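Long-range contacts in phosphoribosylaminoimidazole carboxylase, ATPase subunit (Thermus thermophilus, PDB 3AW8), which probably catalyses the ATP-dependent joining of bicarbonate to 5-aminoimidazole ribonucleotide, giving N5-carboxyaminoimidazole ribonucleotide in purine biosynthesis: residues L107-P112 and E227-R232; P133-T138 and E172-F177; E220-K225 and E252-N257. One frame throughout, in Å; residues are numbered along the deposited sequence.

Overall arrangement
All three interactions lie in the ATP-grasp region. Interactions 1 and 3 are neighbours, their centres about 9 Å apart, and both use helix 220-237: one packs it against the loop after helix 97-107, the other against the edge strand 253-260. Both are partly buried, with apolar contacts inside and weak polar bonds across the segments nearer the surface. The backbones of P110 and F256 join them directly, probably by a hydrogen bond. Interaction 2, about 20 Å away, is different: a mostly buried strand pairing in the small four-stranded sheet, held by short backbone bonds and lining the AMP pocket. It touches the others by packing, P112 on G173 and V175 on L255.

Interaction 1: residues L107-P112 and E227-R232; sequences LGVPTP and EAYALR
L107 and V109 pass R232 and Y229 with CA atoms 6.6 Å (L107 to R232) and 6.3 Å (V109 to Y229) apart, where the irregular chain 107-112 runs beside a turn of helix 220-237. G108, at positive phi (96°), ends helix 97-107 in a Schellman motif and turns the chain toward P110. V109 and Y229 slide past each other in opposite senses, V109 CG1 reaching Y229 CD1 at 3.3 Å. P110 crosses the tyrosine at about a right angle and brings its CD to 3.5 Å from Y229 OH, a hydroxyl that is hydrogen-bonded to K225. In the ATP-grasp fold this joins two parts: the loop leads into strand 114-117 of the small four-stranded sheet, while helix 220-237 packs on the large antiparallel sheet, where A230 touches L183 and A185. V109 also rests on F104 and F256, so its side chain is buried between helix and strand. Nearer the surface, R232 bends at chi2 and chi3 (chi3 -89°), so the guanidinium lies back along the helix with NE beside the loop. R232 NE gives L107 O a weak, bent hydrogen bond of 3.0 Å. A228 O, one turn earlier in the same helix, lies over one face of the guanidinium, offset toward its rim. L107 CD1 packs at 4.0 Å on the backbone carbon R232 C.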
loop_
_atom_site.group_PDB
_atom_site.type_symbol
_atom_site.label_atom_id
_atom_site.label_comp_id
_atom_site.label_asym_id
_atom_site.label_seq_id
_atom_site.Cartn_x
_atom_site.Cartn_y
_atom_site.Cartn_z
ATOM N N LEU A 107 8.231 -9.413 -34.939
ATOM C CA LEU A 107 6.944 -8.765 -34.705
ATOM C C LEU A 107 6.877 -7.452 -35.470
ATOM O O LEU A 107 5.817 -6.835 -35.582
ATOM C CB LEU A 107 6.747 -8.498 -33.212
ATOM C CG LEU A 107 6.453 -9.712 -32.333
ATOM C CD1 LEU A 107 6.438 -9.287 -30.876
ATOM C CD2 LEU A 107 5.114 -10.317 -32.734
ATOM N N GLY A 108 8.020 -7.032 -35.998
ATOM C CA GLY A 108 8.065 -5.798 -36.755
ATOM C C GLY A 108 8.503 -4.618 -35.914
ATOM O O GLY A 108 8.217 -3.469 -36.254
ATOM N N VAL A 109 9.197 -4.893 -34.814
ATOM C CA VAL A 109 9.666 -3.821 -33.950
ATOM C C VAL A 109 11.180 -3.661 -34.098
ATOM O O VAL A 109 11.932 -4.638 -34.087
ATOM C CB VAL A 109 9.295 -4.081 -32.450
ATOM C CG1 VAL A 109 7.875 -4.622 -32.345
ATOM C CG2 VAL A 109 10.273 -5.038 -31.817
ATOM N N PRO A 110 11.639 -2.414 -34.263
ATOM C CA PRO A 110 13.056 -2.079 -34.421
ATOM C C PRO A 110 13.944 -2.616 -33.302
ATOM O O PRO A 110 13.568 -2.597 -32.133
ATOM C CB PRO A 110 13.042 -0.554 -34.453
ATOM C CG PRO A 110 11.728 -0.249 -35.097
ATOM C CD PRO A 110 10.799 -1.212 -34.400
ATOM N N THR A 111 15.126 -3.093 -33.672
ATOM C CA THR A 111 16.089 -3.616 -32.709
ATOM C C THR A 111 17.465 -3.250 -33.232
ATOM O O THR A 111 17.662 -3.149 -34.438
ATOM C CB THR A 111 16.026 -5.160 -32.593
ATOM O OG1 THR A 111 16.663 -5.752 -33.733
ATOM C CG2 THR A 111 14.582 -5.642 -32.522
ATOM N N PRO A 112 18.439 -3.043 -32.337
ATOM C CA PRO A 112 19.782 -2.695 -32.805
ATOM C C PRO A 112 20.276 -3.782 -33.752
ATOM O O PRO A 112 19.789 -4.911 -33.717
ATOM C CB PRO A 112 20.604 -2.668 -31.517
ATOM C CG PRO A 112 19.598 -2.317 -30.474
ATOM C CD PRO A 112 18.406 -3.146 -30.870
ATOM N N GLU A 227 3.179 1.401 -27.049
ATOM C CA GLU A 227 2.021 0.582 -26.740
ATOM C C GLU A 227 1.723 -0.396 -27.868
ATOM O O GLU A 227 1.337 -1.539 -27.624
ATOM C CB GLU A 227 0.808 1.473 -26.470
ATOM C CG GLU A 227 0.967 2.344 -25.236
ATOM C CD GLU A 227 -0.313 3.056 -24.851
ATOM O OE1 GLU A 227 -1.348 2.374 -24.725
ATOM O OE2 GLU A 227 -0.291 4.292 -24.667
ATOM N N ALA A 228 1.915 0.056 -29.103
ATOM C CA ALA A 228 1.670 -0.774 -30.274
ATOM C C ALA A 228 2.621 -1.972 -30.279
ATOM O O ALA A 228 2.201 -3.120 -30.472
ATOM C CB ALA A 228 1.854 0.051 -31.530
ATOM N N TYR A 229 3.905 -1.704 -30.069
ATOM C CA TYR A 229 4.885 -2.777 -30.034
ATOM C C TYR A 229 4.520 -3.739 -28.900
ATOM O O TYR A 229 4.593 -4.961 -29.053
ATOM C CB TYR A 229 6.291 -2.219 -29.783
ATOM C CG TYR A 229 6.804 -1.255 -30.834
ATOM C CD1 TYR A 229 6.693 -1.544 -32.193
ATOM C CD2 TYR A 229 7.462 -0.085 -30.466
ATOM C CE1 TYR A 229 7.232 -0.697 -33.162
ATOM C CE2 TYR A 229 8.006 0.772 -31.426
ATOM C CZ TYR A 229 7.891 0.458 -32.773
ATOM O OH TYR A 229 8.459 1.280 -33.723
ATOM N N ALA A 230 4.112 -3.177 -27.767
ATOM C CA ALA A 230 3.754 -3.973 -26.599
ATOM C C ALA A 230 2.552 -4.872 -26.840
ATOM O O ALA A 230 2.524 -6.016 -26.384
ATOM C CB ALA A 230 3.489 -3.063 -25.418
ATOM N N LEU A 231 1.558 -4.356 -27.554
ATOM C CA LEU A 231 0.354 -5.123 -27.840
ATOM C C LEU A 231 0.718 -6.329 -28.700
ATOM O O LEU A 231 0.229 -7.448 -28.488
ATOM C CB LEU A 231 -0.662 -4.253 -28.581
ATOM C CG LEU A 231 -2.122 -4.365 -28.138
ATOM C CD1 LEU A 231 -2.983 -3.548 -29.080
ATOM C CD2 LEU A 231 -2.568 -5.813 -28.128
ATOM N N ARG A 232 1.588 -6.096 -29.675
ATOM C CA ARG A 232 2.004 -7.165 -30.561
ATOM C C ARG A 232 2.686 -8.280 -29.780
ATOM O O ARG A 232 2.371 -9.457 -29.956
ATOM C CB ARG A 232 2.928 -6.615 -31.656
ATOM C CG ARG A 232 2.192 -5.749 -32.680
ATOM C CD ARG A 232 2.818 -5.853 -34.078
ATOM N NE ARG A 232 3.882 -4.878 -34.312
ATOM C CZ ARG A 232 3.674 -3.580 -34.519
ATOM N NH1 ARG A 232 2.436 -3.090 -34.522
ATOM N NH2 ARG A 232 4.706 -2.770 -34.720
#

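Interaction 2: residues P133-T138 and E172-F177. With AMP (adenosine monophosphate), chain C.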
loop_
_atom_site.group_PDB
_atom_site.type_symbol
_atom_site.label_atom_id
_atom_site.label_comp_id
_atom_site.label_asym_id
_atom_site.label_seq_id
_atom_site.Cartn_x
_atom_site.Cartn_y
_atom_site.Cartn_z
ATOM N N PRO A 133 32.052 0.895 -32.898
ATOM C CA PRO A 133 32.068 -0.114 -31.833
ATOM C C PRO A 133 30.778 -0.929 -31.754
ATOM O O PRO A 133 29.839 -0.712 -32.523
ATOM C CB PRO A 133 32.303 0.722 -30.576
ATOM C CG PRO A 133 33.158 1.841 -31.085
ATOM C CD PRO A 133 32.443 2.213 -32.365
ATOM N N ALA A 134 30.742 -1.871 -30.820
ATOM C CA ALA A 134 29.573 -2.715 -30.636
ATOM C C ALA A 134 29.731 -3.529 -29.361
ATOM O O ALA A 134 30.769 -3.463 -28.696
ATOM C CB ALA A 134 29.402 -3.638 -31.835
ATOM N N LEU A 135 28.697 -4.289 -29.015
ATOM C CA LEU A 135 28.747 -5.117 -27.820
ATOM C C LEU A 135 28.678 -6.594 -28.145
ATOM O O LEU A 135 28.017 -7.014 -29.097
ATOM C CB LEU A 135 27.604 -4.784 -26.865
ATOM C CG LEU A 135 27.555 -3.399 -26.236
ATOM C CD1 LEU A 135 27.126 -2.379 -27.279
ATOM C CD2 LEU A 135 26.576 -3.423 -25.079
ATOM N N LEU A 136 29.374 -7.375 -27.332
ATOM C CA LEU A 136 29.402 -8.817 -27.478
ATOM C C LEU A 136 28.989 -9.337 -26.111
ATOM O O LEU A 136 29.691 -9.109 -25.121
ATOM C CB LEU A 136 30.815 -9.293 -27.810
ATOM C CG LEU A 136 30.963 -10.751 -28.241
ATOM C CD1 LEU A 136 30.296 -10.943 -29.599
ATOM C CD2 LEU A 136 32.436 -11.117 -28.312
ATOM N N LYS A 137 27.849 -10.014 -26.048
ATOM C CA LYS A 137 27.371 -10.535 -24.773
ATOM C C LYS A 137 26.825 -11.954 -24.823
ATOM O O LYS A 137 26.291 -12.400 -25.840
ATOM C CB LYS A 137 26.318 -9.591 -24.189
ATOM C CG LYS A 137 25.516 -8.831 -25.230
ATOM C CD LYS A 137 24.692 -7.728 -24.582
ATOM C CE LYS A 137 24.104 -6.802 -25.626
ATOM N NZ LYS A 137 23.309 -5.703 -25.014
ATOM N N THR A 138 26.979 -12.658 -23.708
ATOM C CA THR A 138 26.495 -14.022 -23.590
ATOM C C THR A 138 24.987 -14.000 -23.811
ATOM O O THR A 138 24.290 -13.153 -23.255
ATOM C CB THR A 138 26.810 -14.600 -22.192
ATOM O OG1 THR A 138 26.267 -15.921 -22.086
ATOM C CG2 THR A 138 26.217 -13.722 -21.101
ATOM N N GLU A 172 25.904 -7.151 -30.811
ATOM C CA GLU A 172 24.952 -6.056 -30.953
ATOM C C GLU A 172 25.670 -4.776 -31.337
ATOM O O GLU A 172 26.705 -4.435 -30.763
ATOM C CB GLU A 172 24.182 -5.821 -29.645
ATOM C CG GLU A 172 22.983 -6.738 -29.422
ATOM C CD GLU A 172 22.183 -6.371 -28.174
ATOM O OE1 GLU A 172 21.795 -5.186 -28.034
ATOM O OE2 GLU A 172 21.933 -7.268 -27.338
ATOM N N GLY A 173 25.109 -4.067 -32.307
ATOM C CA GLY A 173 25.718 -2.827 -32.738
ATOM C C GLY A 173 25.446 -1.707 -31.756
ATOM O O GLY A 173 24.294 -1.314 -31.569
ATOM N N PHE A 174 26.503 -1.205 -31.120
ATOM C CA PHE A 174 26.382 -0.110 -30.157
ATOM C C PHE A 174 25.409 0.922 -30.703
ATOM O O PHE A 174 25.432 1.236 -31.891
ATOM C CB PHE A 174 27.741 0.557 -29.936
ATOM C CG PHE A 174 27.710 1.697 -28.954
ATOM C CD1 PHE A 174 28.030 1.488 -27.613
ATOM C CD2 PHE A 174 27.350 2.979 -29.367
ATOM C CE1 PHE A 174 27.993 2.543 -26.694
ATOM C CE2 PHE A 174 27.309 4.041 -28.459
ATOM C CZ PHE A 174 27.632 3.820 -27.118
ATOM N N VAL A 175 24.545 1.446 -29.844
ATOM C CA VAL A 175 23.585 2.444 -30.289
ATOM C C VAL A 175 23.676 3.719 -29.451
ATOM O O VAL A 175 23.611 3.679 -28.221
ATOM C CB VAL A 175 22.136 1.883 -30.254
ATOM C CG1 VAL A 175 21.790 1.412 -28.858
ATOM C CG2 VAL A 175 21.153 2.943 -30.728
ATOM N N PRO A 176 23.861 4.870 -30.116
ATOM C CA PRO A 176 23.961 6.164 -29.433
ATOM C C PRO A 176 22.543 6.670 -29.178
ATOM O O PRO A 176 21.945 7.330 -30.030
ATOM C CB PRO A 176 24.710 7.014 -30.447
ATOM C CG PRO A 176 24.098 6.542 -31.748
ATOM C CD PRO A 176 24.039 5.029 -31.574
ATOM N N PHE A 177 22.001 6.344 -28.009
ATOM C CA PHE A 177 20.641 6.745 -27.676
ATOM C C PHE A 177 20.552 8.061 -26.909
ATOM O O PHE A 177 21.470 8.445 -26.176
ATOM C CB PHE A 177 19.952 5.622 -26.881
ATOM C CG PHE A 177 20.647 5.271 -25.592
ATOM C CD1 PHE A 177 20.449 6.036 -24.445
ATOM C CD2 PHE A 177 21.534 4.200 -25.534
ATOM C CE1 PHE A 177 21.126 5.739 -23.260
ATOM C CE2 PHE A 177 22.218 3.896 -24.353
ATOM C CZ PHE A 177 22.015 4.666 -23.216
HETATM P P AMP C . 21.831 -5.304 -19.861
HETATM O O1P AMP C . 20.653 -5.239 -18.956
HETATM O O2P AMP C . 21.342 -5.146 -21.394
HETATM O O3P AMP C . 22.574 -6.720 -19.672
HETATM O "O5'" AMP C . 22.875 -4.113 -19.493
HETATM C "C5'" AMP C . 22.223 -2.847 -19.704
HETATM C "C4'" AMP C . 23.262 -1.710 -19.640
HETATM O "O4'" AMP C . 24.226 -1.804 -20.739
HETATM C "C3'" AMP C . 22.596 -0.326 -19.738
HETATM O "O3'" AMP C . 23.199 0.586 -18.810
HETATM C "C2'" AMP C . 22.791 0.105 -21.198
HETATM O "O2'" AMP C . 23.017 1.518 -21.296
HETATM C "C1'" AMP C . 23.998 -0.719 -21.701
HETATM N N9 AMP C . 23.730 -1.270 -23.053
HETATM C C8 AMP C . 23.161 -2.484 -23.346
HETATM N N7 AMP C . 23.075 -2.649 -24.635
HETATM C C5 AMP C . 23.579 -1.566 -25.259
HETATM C C6 AMP C . 23.752 -1.177 -26.615
HETATM N N6 AMP C . 23.354 -2.015 -27.643
HETATM N N1 AMP C . 24.312 0.025 -26.882
HETATM C C2 AMP C . 24.704 0.851 -25.901
HETATM N N3 AMP C . 24.559 0.522 -24.613
HETATM C C4 AMP C . 24.009 -0.658 -24.250
#
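K137 and E172 reach from paired strands to the same side of the bound AMP, while L135 covers one face of its adenine and touches F174, which stands at the C2 end. K137 NZ gives a weak hydrogen bond of 3.1 Å to AMP N7. V175 N makes a straighter one to AMP N1, 3.3 Å long with an N-H...N angle of 166°. L135 CD2 comes to 3.5 Å from AMP C5, and V175 CG1 approaches from the other side. AMP C2 sits over one face of the F174 ring, 3.8 Å from F174 CE1. That ring is put there by chi1 of -180°, which sets CG opposite the backbone N and leads the phenyl away from the strand pair; L135 CD1 touches its CD1 obliquely.

Behind this first shell the backbones fix the side chains. L135 and E172 form an antiparallel hydrogen-bonded pair: L135 N to E172 O and E172 N to L135 O are both 2.7 Å and nearly straight, so the two side chains project from the same face of the sheet. K137, extended beyond CG, runs out along that face to the E172 carboxylate, with which it forms a salt bridge, although the exact place of E172 OE2 is doubtful. Strand 148-151 continues the sheet beyond A134 and L136, and Q148 touches both L135 and K137. R97 and E180 also hydrogen-bond AMP, and F177 meets the ring of F248 nearby.

E172 OE1 is near the amino nitrogen N6 of AMP, but at 3.6 Å too far to count as a bond here. N1 and N7 both accept from N-H groups, N7 only weakly, which is consistent with selection of adenine in the ATP-grasp pocket.

Interaction 3: residues E220-K225 and E252-N257; sequences EALQKK and EELLFN
L222 and K225 of helix 220-237 face strand 253-260 across 9.6 Å between the axes of the short segments, whose directions differ by only 26°. The nearest CA pairs are L222 with E252, 7.1 Å apart, and K225 with L254, 8.0 Å apart. Inside, the two leucines cross obliquely: L222 CD2 fits against both methyls of L254, at 3.4 Å from L254 CD2. L254 points from the strand at the helix and also touches A226 and Y229 there, as well as F247 and V181 of the sheet. The motif is a helix lying on the face of a large antiparallel sheet, near the hairpin that joins strands 241-250 and 253-260; farther along the edge strand comes N257, a predicted ATP ligand.

K225 takes the outer path. With CG anti to the backbone N (chi1 -160°) its chain runs extended over the strand, then bends at chi4. Its CE passes E252 O at 3.6 Å. NZ is held chiefly by the hydroxyl of Y229, one turn on in the helix, and adds a weak, 3.3 Å salt-bridge hydrogen bond to E253 OE1. E253 itself leaves the strand on the side away from the helix but folds back at chi2 to meet the lysine at about a right angle. The contact therefore pairs a buried apolar centre with a secondary ionic link at an exposed glutamate, whose strength solvent would probably reduce.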
loop_
_atom_site.group_PDB
_atom_site.type_symbol
_atom_site.label_atom_id
_atom_site.label_comp_id
_atom_site.label_asym_id
_atom_site.label_seq_id
_atom_site.Cartn_x
_atom_site.Cartn_y
_atom_site.Cartn_z
ATOM N N GLU A 220 3.330 12.165 -27.871
ATOM C CA GLU A 220 2.023 11.541 -27.724
ATOM C C GLU A 220 2.027 10.347 -28.681
ATOM O O GLU A 220 1.408 9.314 -28.423
ATOM C CB GLU A 220 0.922 12.545 -28.088
ATOM C CG GLU A 220 -0.434 12.278 -27.439
ATOM C CD GLU A 220 -1.290 11.280 -28.209
ATOM O OE1 GLU A 220 -0.834 10.140 -28.443
ATOM O OE2 GLU A 220 -2.431 11.638 -28.580
ATOM N N ALA A 221 2.750 10.490 -29.784
ATOM C CA ALA A 221 2.843 9.414 -30.759
ATOM C C ALA A 221 3.837 8.378 -30.244
ATOM O O ALA A 221 3.708 7.182 -30.521
ATOM C CB ALA A 221 3.295 9.960 -32.104
ATOM N N LEU A 222 4.831 8.844 -29.489
ATOM C CA LEU A 222 5.834 7.947 -28.930
ATOM C C LEU A 222 5.110 6.924 -28.061
ATOM O O LEU A 222 5.417 5.735 -28.107
ATOM C CB LEU A 222 6.850 8.724 -28.086
ATOM C CG LEU A 222 8.299 8.227 -28.174
ATOM C CD1 LEU A 222 9.182 8.985 -27.190
ATOM C CD2 LEU A 222 8.345 6.741 -27.883
ATOM N N GLN A 223 4.140 7.393 -27.277
ATOM C CA GLN A 223 3.361 6.515 -26.407
ATOM C C GLN A 223 2.682 5.415 -27.211
ATOM O O GLN A 223 2.881 4.226 -26.947
ATOM C CB GLN A 223 2.295 7.309 -25.644
ATOM C CG GLN A 223 2.625 7.544 -24.177
ATOM C CD GLN A 223 2.703 6.255 -23.377
ATOM O OE1 GLN A 223 3.487 6.146 -22.443
ATOM N NE2 GLN A 223 1.881 5.279 -23.734
ATOM N N LYS A 224 1.876 5.818 -28.188
ATOM C CA LYS A 224 1.165 4.865 -29.028
ATOM C C LYS A 224 2.134 3.895 -29.690
ATOM O O LYS A 224 1.830 2.712 -29.858
ATOM C CB LYS A 224 0.361 5.613 -30.092
ATOM C CG LYS A 224 -1.087 5.898 -29.706
ATOM C CD LYS A 224 -1.201 6.653 -28.388
ATOM C CE LYS A 224 -2.664 6.878 -28.011
ATOM N NZ LYS A 224 -3.436 5.600 -27.942
ATOM N N LYS A 225 3.303 4.410 -30.057
ATOM C CA LYS A 225 4.340 3.617 -30.706
ATOM C C LYS A 225 4.721 2.453 -29.786
ATOM O O LYS A 225 4.640 1.280 -30.172
ATOM C CB LYS A 225 5.558 4.515 -30.993
ATOM C CG LYS A 225 6.533 4.012 -32.069
ATOM C CD LYS A 225 7.537 5.119 -32.440
ATOM C CE LYS A 225 8.517 4.710 -33.545
ATOM N NZ LYS A 225 9.521 3.683 -33.129
ATOM N N GLU A 252 13.217 9.870 -32.538
ATOM C CA GLU A 252 11.810 9.564 -32.325
ATOM C C GLU A 252 11.606 8.095 -32.632
ATOM O O GLU A 252 10.496 7.646 -32.936
ATOM C CB GLU A 252 10.923 10.419 -33.228
ATOM C CG GLU A 252 10.746 11.843 -32.730
ATOM C CD GLU A 252 10.181 11.899 -31.316
ATOM O OE1 GLU A 252 9.054 11.397 -31.094
ATOM O OE2 GLU A 252 10.869 12.446 -30.424
ATOM N N GLU A 253 12.699 7.348 -32.551
ATOM C CA GLU A 253 12.663 5.920 -32.802
ATOM C C GLU A 253 12.882 5.120 -31.526
ATOM O O GLU A 253 13.602 5.547 -30.619
ATOM C CB GLU A 253 13.714 5.541 -33.847
ATOM C CG GLU A 253 13.292 5.898 -35.256
ATOM C CD GLU A 253 11.917 5.339 -35.590
ATOM O OE1 GLU A 253 11.746 4.098 -35.514
ATOM O OE2 GLU A 253 11.011 6.138 -35.921
ATOM N N LEU A 254 12.234 3.962 -31.466
ATOM C CA LEU A 254 12.341 3.068 -30.325
ATOM C C LEU A 254 12.932 1.744 -30.796
ATOM O O LEU A 254 12.397 1.111 -31.709
ATOM C CB LEU A 254 10.958 2.813 -29.712
ATOM C CG LEU A 254 10.168 3.954 -29.066
ATOM C CD1 LEU A 254 8.816 3.431 -28.612
ATOM C CD2 LEU A 254 10.939 4.523 -27.884
ATOM N N LEU A 255 14.037 1.339 -30.179
ATOM C CA LEU A 255 14.693 0.078 -30.516
ATOM C C LEU A 255 14.593 -0.871 -29.316
ATOM O O LEU A 255 15.129 -0.583 -28.243
ATOM C CB LEU A 255 16.167 0.318 -30.846
ATOM C CG LEU A 255 16.509 1.397 -31.875
ATOM C CD1 LEU A 255 18.019 1.475 -32.034
ATOM C CD2 LEU A 255 15.841 1.083 -33.205
ATOM N N PHE A 256 13.905 -1.994 -29.494
ATOM C CA PHE A 256 13.753 -2.965 -28.418
ATOM C C PHE A 256 15.101 -3.393 -27.864
ATOM O O PHE A 256 15.973 -3.814 -28.614
ATOM C CB PHE A 256 13.016 -4.207 -28.917
ATOM C CG PHE A 256 13.061 -5.362 -27.952
ATOM C CD1 PHE A 256 12.213 -5.403 -26.852
ATOM C CD2 PHE A 256 13.979 -6.393 -28.123
ATOM C CE1 PHE A 256 12.280 -6.459 -25.934
ATOM C CE2 PHE A 256 14.053 -7.449 -27.211
ATOM C CZ PHE A 256 13.202 -7.481 -26.117
ATOM N N ASN A 257 15.263 -3.292 -26.549
ATOM C CA ASN A 257 16.504 -3.693 -25.894
ATOM C C ASN A 257 16.309 -4.973 -25.081
ATOM O O ASN A 257 16.971 -5.972 -25.338
ATOM C CB ASN A 257 17.019 -2.568 -24.985
ATOM C CG ASN A 257 18.104 -3.038 -24.016
ATOM O OD1 ASN A 257 19.075 -3.677 -24.413
ATOM N ND2 ASN A 257 17.939 -2.713 -22.738
#